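Local atomic coordinates of sensory box/GGDEF domain protein (Colwellia psychrerythraea, PDB entry 3LYX), a protein that is probably a signalling protein that couples a sensory PAS domain, the part described here, to a GGDEF domain of the diguanylate cyclase family. Residues E95-P100 and L112-D117. Sequence-based numbering, arbitrary orientation.
Sequences ESMCVP and LGINRD
Leu112 faces Val99 as a hydrogen-bonded antiparallel pair, its N 2.8 Å from Val99 O and its O receiving Val99 N. Their side chains run alongside each other on the same face of the sheet, Leu112 CB lying 4.0 Å from Val99 CG2; Tyr15 of the second subunit packs on both. Gly113 follows opposite Cys98 in a non-hydrogen-bonded pair, where its CA leans on Met97 O in a CA-H...O contact at 3.3 Å. At Ile114 the strands are joined again by two backbone bonds with Met97, and the two side chains run side by side, the methionine bent at its end with Met97 CE 3.6 Å from Ile114 CG1; its still shorter approach to CD1 is too close to be taken at face value. Residues 91-102 and 108-117 form the C-terminal hairpin of the PAS fold, adjoining strands within its five-stranded antiparallel sheet, with strand 19-24 beyond 108-117 and strand 78-85 beyond 91-102. On the other face of this sheet, Asn115 meets Ser96: the serine OG, placed beside its own carbonyl carbon by a chi1 of 179°, donates to Asn115 OD1 at 2.7 Å, from 37° above the amide's carbonyl plane. The amide ND2 makes a weak bond to Ala19 O, linking the pair to the neighbouring strand, while Leu39 and Tyr40 of helix 34-40 touch the asparagine. A leucine here, with no amide, would probably leave the buried Ser96 hydroxyl without this acceptor and strand 19-24 without its side-chain tie at Ala19 O. Arg116 pairs with Glu95 through both backbone bonds, and its bent chain lays the guanidinium beside the extended glutamate. Arg116 NH2 reaches Glu95 OE1 at 3.4 Å, a long, weak hydrogen bond within a salt bridge made at the guanidinium edge, the two planes 67° apart; the stronger polar partner is Asp18, salt-bridged to NH1.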
loop_
_atom_site.group_PDB
_atom_site.type_symbol
_atom_site.label_atom_id
_atom_site.label_comp_id
_atom_site.label_asym_id
_atom_site.label_seq_id
_atom_site.Cartn_x
_atom_site.Cartn_y
_atom_site.Cartn_z
ATOM N N GLU B 95 -4.649 -2.581 -13.165
ATOM C CA GLU B 95 -5.476 -3.536 -12.447
ATOM C C GLU B 95 -6.021 -2.625 -11.351
ATOM O O GLU B 95 -5.251 -1.972 -10.645
ATOM C CB GLU B 95 -4.625 -4.658 -11.843
ATOM C CG GLU B 95 -5.363 -5.466 -10.778
ATOM C CD GLU B 95 -4.655 -6.765 -10.433
ATOM O OE1 GLU B 95 -3.429 -6.736 -10.194
ATOM O OE2 GLU B 95 -5.332 -7.816 -10.400
ATOM N N SER B 96 -7.338 -2.562 -11.220
ATOM C CA SER B 96 -7.933 -1.664 -10.242
ATOM C C SER B 96 -8.990 -2.312 -9.349
ATOM O O SER B 96 -9.643 -3.287 -9.733
ATOM C CB SER B 96 -8.526 -0.452 -10.984
ATOM O OG SER B 96 -9.145 0.457 -10.090
ATOM N N MET B 97 -9.141 -1.754 -8.155
ATOM C CA MET B 97 -10.111 -2.237 -7.183
ATOM C C MET B 97 -10.718 -1.023 -6.492
ATOM O O MET B 97 -10.039 -0.028 -6.256
ATOM C CB MET B 97 -9.419 -3.126 -6.155
ATOM C CG MET B 97 -10.326 -3.697 -5.083
ATOM S SD MET B 97 -9.335 -4.234 -3.671
ATOM C CE MET B 97 -9.094 -2.681 -2.886
ATOM N N CYS B 98 -11.998 -1.109 -6.166
ATOM C CA CYS B 98 -12.687 -0.012 -5.506
ATOM C C CYS B 98 -13.649 -0.539 -4.447
ATOM O O CYS B 98 -14.427 -1.458 -4.703
ATOM C CB CYS B 98 -13.465 0.812 -6.542
ATOM S SG CYS B 98 -14.248 2.317 -5.879
ATOM N N VAL B 99 -13.569 0.026 -3.247
ATOM C CA VAL B 99 -14.467 -0.355 -2.165
ATOM C C VAL B 99 -14.957 0.930 -1.514
ATOM O O VAL B 99 -14.275 1.954 -1.554
ATOM C CB VAL B 99 -13.783 -1.265 -1.101
ATOM C CG1 VAL B 99 -13.260 -2.529 -1.774
ATOM C CG2 VAL B 99 -12.654 -0.525 -0.389
ATOM N N PRO B 100 -16.150 0.896 -0.910
ATOM C CA PRO B 100 -16.698 2.089 -0.266
ATOM C C PRO B 100 -16.024 2.419 1.054
ATOM O O PRO B 100 -15.568 1.522 1.769
ATOM C CB PRO B 100 -18.168 1.727 -0.086
ATOM C CG PRO B 100 -18.109 0.272 0.197
ATOM C CD PRO B 100 -17.087 -0.239 -0.807
ATOM N N LEU B 112 -12.548 4.092 -1.908
ATOM C CA LEU B 112 -11.118 3.850 -1.816
ATOM C C LEU B 112 -10.719 3.081 -3.069
ATOM O O LEU B 112 -11.262 2.010 -3.345
ATOM C CB LEU B 112 -10.802 3.014 -0.569
ATOM C CG LEU B 112 -9.342 2.592 -0.327
ATOM C CD1 LEU B 112 -8.500 3.802 0.045
ATOM C CD2 LEU B 112 -9.289 1.572 0.808
ATOM N N GLY B 113 -9.798 3.641 -3.842
ATOM C CA GLY B 113 -9.341 2.968 -5.040
ATOM C C GLY B 113 -7.887 2.528 -4.909
ATOM O O GLY B 113 -7.056 3.286 -4.405
ATOM N N ILE B 114 -7.591 1.303 -5.337
ATOM C CA ILE B 114 -6.228 0.751 -5.305
ATOM C C ILE B 114 -5.889 0.416 -6.756
ATOM O O ILE B 114 -6.655 -0.270 -7.435
ATOM C CB ILE B 114 -6.137 -0.550 -4.444
ATOM C CG1 ILE B 114 -6.433 -0.243 -2.976
ATOM C CG2 ILE B 114 -4.720 -1.142 -4.541
ATOM C CD1 ILE B 114 -7.809 0.292 -2.723
ATOM N N ASN B 115 -4.743 0.882 -7.237
ATOM C CA ASN B 115 -4.401 0.657 -8.632
ATOM C C ASN B 115 -2.949 0.226 -8.865
ATOM O O ASN B 115 -2.062 0.572 -8.086
ATOM C CB ASN B 115 -4.689 1.948 -9.412
ATOM C CG ASN B 115 -6.119 2.441 -9.224
ATOM O OD1 ASN B 115 -7.018 2.079 -9.986
ATOM N ND2 ASN B 115 -6.337 3.256 -8.197
ATOM N N ARG B 116 -2.728 -0.515 -9.951
ATOM C CA ARG B 116 -1.399 -1.000 -10.333
ATOM C C ARG B 116 -1.244 -1.095 -11.850
ATOM O O ARG B 116 -2.085 -1.669 -12.543
ATOM C CB ARG B 116 -1.123 -2.385 -9.733
ATOM C CG ARG B 116 -0.743 -2.386 -8.257
ATOM C CD ARG B 116 -0.586 -3.813 -7.755
ATOM N NE ARG B 116 -1.837 -4.558 -7.859
ATOM C CZ ARG B 116 -2.872 -4.416 -7.033
ATOM N NH1 ARG B 116 -2.814 -3.556 -6.023
ATOM N NH2 ARG B 116 -3.973 -5.129 -7.221
ATOM N N ASP B 117 -0.150 -0.542 -12.356
ATOM C CA ASP B 117 0.137 -0.564 -13.782
ATOM C C ASP B 117 0.240 -1.993 -14.294
ATOM O O ASP B 117 0.887 -2.841 -13.683
ATOM C CB ASP B 117 1.444 0.179 -14.073
ATOM C CG ASP B 117 1.961 -0.086 -15.471
ATOM O OD1 ASP B 117 1.141 -0.105 -16.414
ATOM O OD2 ASP B 117 3.188 -0.274 -15.630
#